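Local structure of NAD-dependent epimerase/dehydratase domain-containing protein (Ruegeria pomeroyi DSS-3, 3IUS) at residues 58-71 and 87-101. The protein is of unknown function but, as a member of the NAD-dependent epimerase/dehydratase family, probably binds a nicotinamide dinucleotide in a Rossmann-type domain. Numbering follows the deposited sequence. Where two conformers were deposited one is given.
Sequences EPSLDGVTHLLIST and QIAARAAQFRWVGYL
Leu67 N to Trp97 O (3.1 Å) and Gly99 N to Leu67 O (2.8 Å) belong to a ladder of five backbone hydrogen bonds that sets strand 66-69 parallel to strand 97-101, their axes 3° apart. With helix 79-90 between them in sequence, the strands form a beta-alpha-beta unit of the Rossmann-type sheet; strand 7-11 pairs with the other edge of 66-69. Leu67, branched and apolar, packs CD2 against Ile88 CD1 at the end of helix 79-90; the same CD2 sits over one face of the Phe95 ring, 4.1 Å from the centroid, in a CH-pi contact, while CD1 meets the ring at CE1. In the conformer given, Gln94 CG lies over the opposite face. On the other face of the sheet, Trp97 has CG anti to its backbone N (chi1 -180°), which carries the indole forward over Gly99, whose N lies 3.5 Å above the ring plane, offset toward the ring's rim. Glycine suits this place because a beta carbon would collide with the indole. The same indole donates from NE1 to Ser195, and His66 CD2 packs against Trp97 CB at 3.5 Å. Leu61, in the turn before the strand, lays CB over one face of the Arg91 guanidinium, whose extended chain sets CD against Leu61 CB (3.6 Å). With an alanine here, Leu61 CB would probably lose the flat group lying over it. In the modelled conformer of Gln94, Arg91 NH1 donates to a lone pair of Gln94 OE1 at 2.7 Å, with OE1 only 3° out of the guanidinium plane.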
ATOM      1  N   GLU A  58      21.795  -3.477  13.179  1.00 35.50           N
ATOM      2  CA  GLU A  58      20.615  -2.751  13.605  1.00 32.53           C
ATOM      3  C   GLU A  58      20.662  -1.340  13.030  1.00 28.19           C
ATOM      4  O   GLU A  58      21.652  -0.634  13.195  1.00 26.98           O
ATOM      5  CB  GLU A  58      20.565  -2.714  15.131  1.00 36.19           C
ATOM      6  CG  GLU A  58      19.411  -1.930  15.710  1.00 43.38           C
ATOM      7  CD  GLU A  58      19.355  -2.023  17.226  1.00 48.39           C
ATOM      8  OE1 GLU A  58      18.925  -1.042  17.871  1.00 47.30           O
ATOM      9  OE2 GLU A  58      19.750  -3.080  17.769  1.00 49.73           O
ATOM     10  N   PRO A  59      19.594  -0.930  12.324  1.00 27.60           N
ATOM     11  CA  PRO A  59      19.528   0.444  11.816  1.00 24.03           C
ATOM     12  C   PRO A  59      19.522   1.428  12.981  1.00 27.23           C
ATOM     13  O   PRO A  59      18.847   1.180  13.983  1.00 26.87           O
ATOM     14  CB  PRO A  59      18.179   0.488  11.088  1.00 27.34           C
ATOM     15  CG  PRO A  59      17.838  -0.936  10.810  1.00 30.59           C
ATOM     16  CD  PRO A  59      18.408  -1.716  11.951  1.00 30.99           C
ATOM     17  N   SER A  60      20.266   2.521  12.858  1.00 24.92           N
ATOM     18  CA  SER A  60      20.323   3.520  13.918  1.00 23.88           C
ATOM     19  C   SER A  60      19.100   4.428  13.919  1.00 25.21           C
ATOM     20  O   SER A  60      18.582   4.792  12.865  1.00 26.38           O
ATOM     21  CB  SER A  60      21.582   4.372  13.793  1.00 25.29           C
ATOM     22  OG  SER A  60      21.591   5.377  14.794  1.00 25.40           O
ATOM     23  N   LEU A  61      18.648   4.805  15.112  1.00 23.25           N
ATOM     24  CA  LEU A  61      17.495   5.686  15.247  1.00 26.71           C
ATOM     25  C   LEU A  61      17.930   7.099  15.588  1.00 27.91           C
ATOM     26  O   LEU A  61      17.096   7.986  15.759  1.00 24.81           O
ATOM     27  CB  LEU A  61      16.530   5.161  16.315  1.00 24.62           C
ATOM     28  CG  LEU A  61      15.788   3.873  15.962  1.00 27.20           C
ATOM     29  CD1 LEU A  61      15.008   3.333  17.156  1.00 26.60           C
ATOM     30  CD2 LEU A  61      14.868   4.109  14.774  1.00 29.54           C
ATOM     31  N   ASP A  62      19.239   7.311  15.683  1.00 27.61           N
ATOM     32  CA  ASP A  62      19.753   8.636  16.001  1.00 29.47           C
ATOM     33  C   ASP A  62      19.400   9.651  14.925  1.00 26.30           C
ATOM     34  O   ASP A  62      19.656   9.433  13.734  1.00 24.05           O
ATOM     35  CB  ASP A  62      21.267   8.621  16.201  1.00 29.91           C
ATOM     36  CG  ASP A  62      21.798   9.971  16.648  1.00 33.87           C
ATOM     37  OD1 ASP A  62      21.340  10.468  17.700  1.00 33.10           O
ATOM     38  OD2 ASP A  62      22.660  10.541  15.944  1.00 37.77           O
ATOM     39  N   GLY A  63      18.820  10.766  15.353  1.00 24.15           N
ATOM     40  CA  GLY A  63      18.455  11.833  14.440  1.00 25.43           C
ATOM     41  C   GLY A  63      17.228  11.561  13.585  1.00 21.95           C
ATOM     42  O   GLY A  63      16.857  12.389  12.751  1.00 25.76           O
ATOM     43  N   VAL A  64      16.593  10.409  13.785  1.00 19.38           N
ATOM     44  CA  VAL A  64      15.400  10.060  13.015  1.00 22.94           C
ATOM     45  C   VAL A  64      14.153  10.763  13.559  1.00 23.51           C
ATOM     46  O   VAL A  64      13.849  10.667  14.755  1.00 21.49           O
ATOM     47  CB  VAL A  64      15.155   8.538  13.003  1.00 22.28           C
ATOM     48  CG1 VAL A  64      13.832   8.216  12.315  1.00 19.74           C
ATOM     49  CG2 VAL A  64      16.310   7.813  12.329  1.00 20.80           C
ATOM     50  N   THR A  65      13.439  11.466  12.678  1.00 18.19           N
ATOM     51  CA  THR A  65      12.238  12.212  13.073  1.00 24.56           C
ATOM     52  C   THR A  65      10.962  11.530  12.585  1.00 20.43           C
ATOM     53  O   THR A  65       9.890  11.686  13.167  1.00 21.98           O
ATOM     54  CB  THR A  65      12.264  13.675  12.543  1.00 22.69           C
ATOM     55  OG1 THR A  65      12.347  13.674  11.109  1.00 22.91           O
ATOM     56  CG2 THR A  65      13.448  14.436  13.111  1.00 23.32           C
ATOM     57  N   HIS A  66      11.084  10.765  11.510  1.00 20.59           N
ATOM     58  CA  HIS A  66       9.932  10.131  10.908  1.00 17.19           C
ATOM     59  C   HIS A  66      10.243   8.662  10.653  1.00 23.67           C
ATOM     60  O   HIS A  66      11.344   8.324  10.219  1.00 20.12           O
ATOM     61  CB  HIS A  66       9.577  10.824   9.591  1.00 24.39           C
ATOM     62  CG  HIS A  66       9.095  12.233   9.753  1.00 23.79           C
ATOM     63  ND1 HIS A  66       9.916  13.259  10.175  1.00 22.61           N
ATOM     64  CD2 HIS A  66       7.881  12.790   9.537  1.00 25.16           C
ATOM     65  CE1 HIS A  66       9.225  14.382  10.222  1.00 26.99           C
ATOM     66  NE2 HIS A  66       7.985  14.126   9.845  1.00 25.11           N
ATOM     67  N   LEU A  67       9.268   7.802  10.939  1.00 22.07           N
ATOM     68  CA  LEU A  67       9.356   6.372  10.643  1.00 18.47           C
ATOM     69  C   LEU A  67       8.295   5.954   9.635  1.00 21.01           C
ATOM     70  O   LEU A  67       7.129   6.320   9.760  1.00 21.46           O
ATOM     71  CB  LEU A  67       9.157   5.558  11.923  1.00 21.27           C
ATOM     72  CG  LEU A  67      10.314   4.794  12.557  1.00 29.98           C
ATOM     73  CD1 LEU A  67      11.614   5.576  12.479  1.00 30.60           C
ATOM     74  CD2 LEU A  67       9.968   4.415  14.001  1.00 25.36           C
ATOM     75  N   LEU A  68       8.701   5.184   8.632  1.00 20.35           N
ATOM     76  CA  LEU A  68       7.748   4.579   7.710  1.00 16.80           C
ATOM     77  C   LEU A  68       7.980   3.067   7.676  1.00 18.46           C
ATOM     78  O   LEU A  68       9.124   2.610   7.656  1.00 21.18           O
ATOM     79  CB  LEU A  68       7.887   5.181   6.311  1.00 19.91           C
ATOM     80  CG  LEU A  68       6.973   4.578   5.237  1.00 18.85           C
ATOM     81  CD1 LEU A  68       5.502   4.892   5.526  1.00 19.58           C
ATOM     82  CD2 LEU A  68       7.362   5.059   3.842  1.00 20.59           C
ATOM     83  N   ILE A  69       6.899   2.296   7.682  1.00 17.18           N
ATOM     84  CA  ILE A  69       6.994   0.837   7.714  1.00 16.83           C
ATOM     85  C   ILE A  69       6.238   0.196   6.560  1.00 16.67           C
ATOM     86  O   ILE A  69       5.013   0.268   6.509  1.00 17.39           O
ATOM     87  CB  ILE A  69       6.406   0.274   9.018  1.00 20.19           C
ATOM     88  CG1 ILE A  69       6.968   1.020  10.232  1.00 19.14           C
ATOM     89  CG2 ILE A  69       6.633  -1.231   9.107  1.00 22.09           C
ATOM     90  CD1 ILE A  69       8.408   0.723  10.522  1.00 24.81           C
ATOM     91  N   SER A  70       6.971  -0.434   5.645  1.00 16.91           N
ATOM     92  CA  SER A  70       6.375  -1.144   4.516  1.00 21.41           C
ATOM     93  C   SER A  70       6.496  -2.657   4.688  1.00 22.63           C
ATOM     94  O   SER A  70       6.069  -3.424   3.826  1.00 23.44           O
ATOM     95  CB  SER A  70       7.059  -0.743   3.199  1.00 16.99           C
ATOM     96  OG  SER A  70       6.875   0.628   2.891  1.00 17.77           O
ATOM     97  N   THR A  71       7.084  -3.083   5.799  1.00 20.19           N
ATOM     98  CA  THR A  71       7.403  -4.493   6.008  1.00 23.49           C
ATOM     99  C   THR A  71       6.160  -5.325   6.319  1.00 19.07           C
ATOM    100  O   THR A  71       5.429  -5.021   7.251  1.00 16.79           O
ATOM    101  CB  THR A  71       8.422  -4.665   7.148  1.00 29.32           C
ATOM    102  OG1 THR A  71       7.858  -4.175   8.373  1.00 35.29           O
ATOM    103  CG2 THR A  71       9.693  -3.890   6.844  1.00 24.84           C
ATOM    104  N   GLN A  87      13.317  -0.377  21.462  1.00 30.62           N
ATOM    105  CA  GLN A  87      14.023   0.866  21.163  1.00 26.48           C
ATOM    106  C   GLN A  87      13.058   1.949  20.696  1.00 25.29           C
ATOM    107  O   GLN A  87      13.093   3.085  21.173  1.00 23.59           O
ATOM    108  CB  GLN A  87      15.102   0.628  20.100  1.00 33.11           C
ATOM    109  CG  GLN A  87      16.265  -0.263  20.551  1.00 34.87           C
ATOM    110  CD  GLN A  87      16.062  -1.738  20.230  1.00 36.82           C
ATOM    111  OE1 GLN A  87      14.935  -2.236  20.178  1.00 31.16           O
ATOM    112  NE2 GLN A  87      17.167  -2.446  20.014  1.00 37.08           N
ATOM    113  N   ILE A  88      12.189   1.580  19.763  1.00 27.94           N
ATOM    114  CA  ILE A  88      11.209   2.503  19.215  1.00 25.03           C
ATOM    115  C   ILE A  88      10.308   3.071  20.312  1.00 20.39           C
ATOM    116  O   ILE A  88      10.046   4.272  20.349  1.00 22.03           O
ATOM    117  CB  ILE A  88      10.372   1.818  18.128  1.00 24.74           C
ATOM    118  CG1 ILE A  88      11.238   1.578  16.887  1.00 22.85           C
ATOM    119  CG2 ILE A  88       9.161   2.653  17.779  1.00 25.27           C
ATOM    120  CD1 ILE A  88      10.542   0.791  15.800  1.00 26.01           C
ATOM    121  N   ALA A  89       9.849   2.204  21.209  1.00 25.61           N
ATOM    122  CA  ALA A  89       9.004   2.625  22.323  1.00 25.30           C
ATOM    123  C   ALA A  89       9.732   3.637  23.203  1.00 25.27           C
ATOM    124  O   ALA A  89       9.186   4.688  23.549  1.00 25.58           O
ATOM    125  CB  ALA A  89       8.568   1.415  23.146  1.00 19.83           C
ATOM    126  N   ALA A  90      10.971   3.314  23.555  1.00 24.51           N
ATOM    127  CA  ALA A  90      11.785   4.181  24.394  1.00 26.46           C
ATOM    128  C   ALA A  90      11.987   5.565  23.778  1.00 25.18           C
ATOM    129  O   ALA A  90      12.044   6.561  24.494  1.00 25.61           O
ATOM    130  CB  ALA A  90      13.134   3.525  24.682  1.00 22.21           C
ATOM    131  N   ARG A  91      12.091   5.623  22.451  1.00 22.92           N
ATOM    132  CA  ARG A  91      12.326   6.889  21.749  1.00 25.53           C
ATOM    133  C   ARG A  91      11.048   7.543  21.207  1.00 22.72           C
ATOM    134  O   ARG A  91      11.118   8.452  20.381  1.00 25.18           O
ATOM    135  CB  ARG A  91      13.297   6.679  20.582  1.00 26.03           C
ATOM    136  CG  ARG A  91      14.721   6.316  20.967  1.00 25.57           C
ATOM    137  CD  ARG A  91      15.501   5.950  19.711  1.00 30.34           C
ATOM    138  NE  ARG A  91      16.923   5.723  19.953  1.00 29.57           N
ATOM    139  CZ  ARG A  91      17.876   6.615  19.711  1.00 30.65           C
ATOM    140  NH1 ARG A  91      17.564   7.809  19.223  1.00 26.90           N
ATOM    141  NH2 ARG A  91      19.145   6.314  19.958  1.00 30.33           N
ATOM    142  N   ALA A  92       9.890   7.079  21.667  1.00 24.65           N
ATOM    143  CA  ALA A  92       8.604   7.526  21.120  1.00 23.00           C
ATOM    144  C   ALA A  92       8.485   9.038  20.941  1.00 25.12           C
ATOM    145  O   ALA A  92       8.001   9.512  19.914  1.00 24.46           O
ATOM    146  CB  ALA A  92       7.458   7.007  21.976  1.00 23.58           C
ATOM    147  N   ALA A  93       8.937   9.789  21.942  1.00 29.23           N
ATOM    148  CA  ALA A  93       8.770  11.238  21.959  1.00 32.06           C
ATOM    149  C   ALA A  93       9.657  11.995  20.966  1.00 33.69           C
ATOM    150  O   ALA A  93       9.427  13.175  20.704  1.00 30.58           O
ATOM    151  CB  ALA A  93       8.974  11.775  23.374  1.00 27.84           C
ATOM    152  N   GLN A  94      10.659  11.331  20.399  1.00 30.50           N
ATOM    153  CA  GLN A  94      11.545  12.040  19.484  0.50 27.30           C
ATOM    154  C   GLN A  94      11.011  12.042  18.055  1.00 24.05           C
ATOM    155  O   GLN A  94      11.462  12.826  17.223  1.00 24.65           O
ATOM    156  CB  GLN A  94      12.976  11.503  19.556  0.50 26.62           C
ATOM    157  CG  GLN A  94      13.162  10.111  19.006  0.50 25.04           C
ATOM    158  CD  GLN A  94      14.457   9.485  19.477  0.50 26.03           C
ATOM    159  OE1 GLN A  94      15.155   8.833  18.708  0.50 24.77           O
ATOM    160  NE2 GLN A  94      14.786   9.686  20.754  0.50 26.66           N
ATOM    161  N   PHE A  95      10.029  11.190  17.780  1.00 26.56           N
ATOM    162  CA  PHE A  95       9.433  11.152  16.453  1.00 24.98           C
ATOM    163  C   PHE A  95       8.320  12.175  16.330  1.00 24.54           C
ATOM    164  O   PHE A  95       7.608  12.457  17.294  1.00 25.31           O
ATOM    165  CB  PHE A  95       8.879   9.759  16.139  1.00 28.26           C
ATOM    166  CG  PHE A  95       9.885   8.655  16.306  1.00 25.53           C
ATOM    167  CD1 PHE A  95      10.991   8.577  15.472  1.00 27.96           C
ATOM    168  CD2 PHE A  95       9.723   7.697  17.291  1.00 23.29           C
ATOM    169  CE1 PHE A  95      11.922   7.560  15.622  1.00 25.57           C
ATOM    170  CE2 PHE A  95      10.648   6.678  17.449  1.00 23.21           C
ATOM    171  CZ  PHE A  95      11.750   6.610  16.612  1.00 25.55           C
ATOM    172  N   ARG A  96       8.174  12.739  15.140  1.00 23.18           N
ATOM    173  CA  ARG A  96       7.059  13.632  14.857  0.50 25.00           C
ATOM    174  C   ARG A  96       5.934  12.857  14.189  1.00 26.24           C
ATOM    175  O   ARG A  96       4.773  13.259  14.228  1.00 23.83           O
ATOM    176  CB  ARG A  96       7.502  14.786  13.956  0.50 25.55           C
ATOM    177  CG  ARG A  96       6.347  15.591  13.381  0.50 24.75           C
ATOM    178  CD  ARG A  96       6.833  16.771  12.558  0.50 26.97           C
ATOM    179  NE  ARG A  96       5.733  17.465  11.897  0.50 23.91           N
ATOM    180  CZ  ARG A  96       4.876  18.266  12.519  0.50 25.61           C
ATOM    181  NH1 ARG A  96       4.983  18.467  13.824  0.50 25.32           N
ATOM    182  NH2 ARG A  96       3.905  18.860  11.837  0.50 28.17           N
ATOM    183  N   TRP A  97       6.282  11.730  13.583  1.00 22.34           N
ATOM    184  CA  TRP A  97       5.320  11.013  12.775  1.00 21.01           C
ATOM    185  C   TRP A  97       5.812   9.601  12.511  1.00 19.84           C
ATOM    186  O   TRP A  97       6.988   9.393  12.225  1.00 17.64           O
ATOM    187  CB  TRP A  97       5.143  11.770  11.463  1.00 20.72           C
ATOM    188  CG  TRP A  97       4.179  11.185  10.478  1.00 18.44           C
ATOM    189  CD1 TRP A  97       2.858  11.506  10.330  1.00 15.81           C
ATOM    190  CD2 TRP A  97       4.472  10.217   9.463  1.00 21.56           C
ATOM    191  NE1 TRP A  97       2.309  10.784   9.292  1.00 18.97           N
ATOM    192  CE2 TRP A  97       3.279   9.982   8.749  1.00 19.69           C
ATOM    193  CE3 TRP A  97       5.623   9.518   9.096  1.00 21.40           C
ATOM    194  CZ2 TRP A  97       3.208   9.083   7.681  1.00 22.26           C
ATOM    195  CZ3 TRP A  97       5.550   8.620   8.040  1.00 16.80           C
ATOM    196  CH2 TRP A  97       4.351   8.416   7.346  1.00 15.75           C
ATOM    197  N   VAL A  98       4.909   8.640  12.653  1.00 18.18           N
ATOM    198  CA  VAL A  98       5.182   7.259  12.286  1.00 17.42           C
ATOM    199  C   VAL A  98       4.050   6.751  11.407  1.00 17.36           C
ATOM    200  O   VAL A  98       2.879   6.904  11.743  1.00 17.17           O
ATOM    201  CB  VAL A  98       5.306   6.356  13.527  1.00 19.95           C
ATOM    202  CG1 VAL A  98       5.385   4.892  13.111  1.00 18.20           C
ATOM    203  CG2 VAL A  98       6.512   6.769  14.380  1.00 21.65           C
ATOM    204  N   GLY A  99       4.388   6.151  10.272  1.00 21.87           N
ATOM    205  CA  GLY A  99       3.364   5.619   9.402  1.00 15.70           C
ATOM    206  C   GLY A  99       3.514   4.121   9.215  1.00 16.71           C
ATOM    207  O   GLY A  99       4.576   3.651   8.811  1.00 18.56           O
ATOM    208  N   TYR A 100       2.464   3.373   9.536  1.00 15.60           N
ATOM    209  CA  TYR A 100       2.439   1.946   9.250  1.00 19.03           C
ATOM    210  C   TYR A 100       1.580   1.692   8.029  1.00 15.46           C
ATOM    211  O   TYR A 100       0.403   2.051   8.007  1.00 15.18           O
ATOM    212  CB  TYR A 100       1.908   1.132  10.436  1.00 15.84           C
ATOM    213  CG  TYR A 100       1.786  -0.341  10.108  1.00 16.67           C
ATOM    214  CD1 TYR A 100       2.919  -1.125   9.925  1.00 18.62           C
ATOM    215  CD2 TYR A 100       0.542  -0.941   9.956  1.00 15.38           C
ATOM    216  CE1 TYR A 100       2.822  -2.465   9.604  1.00 17.14           C
ATOM    217  CE2 TYR A 100       0.434  -2.280   9.640  1.00 20.39           C
ATOM    218  CZ  TYR A 100       1.578  -3.040   9.470  1.00 16.22           C
ATOM    219  OH  TYR A 100       1.478  -4.371   9.149  1.00 15.77           O
ATOM    220  N   LEU A 101       2.164   1.079   7.004  1.00 21.40           N
ATOM    221  CA  LEU A 101       1.393   0.710   5.831  1.00 15.47           C
ATOM    222  C   LEU A 101       0.697  -0.630   6.060  1.00 15.38           C
ATOM    223  O   LEU A 101       1.347  -1.664   6.253  1.00 15.59           O
ATOM    224  CB  LEU A 101       2.268   0.675   4.577  1.00 15.68           C
ATOM    225  CG  LEU A 101       2.970   1.993   4.214  1.00 20.50           C
ATOM    226  CD1 LEU A 101       3.728   1.856   2.896  1.00 16.60           C
ATOM    227  CD2 LEU A 101       1.981   3.155   4.151  1.00 22.23           C
TER
HETATM  228  O   HOH W   1       3.961  -5.636   9.521  1.00 19.62           O
HETATM  229  O   HOH W   2       3.736  -2.797   5.947  1.00 22.52           O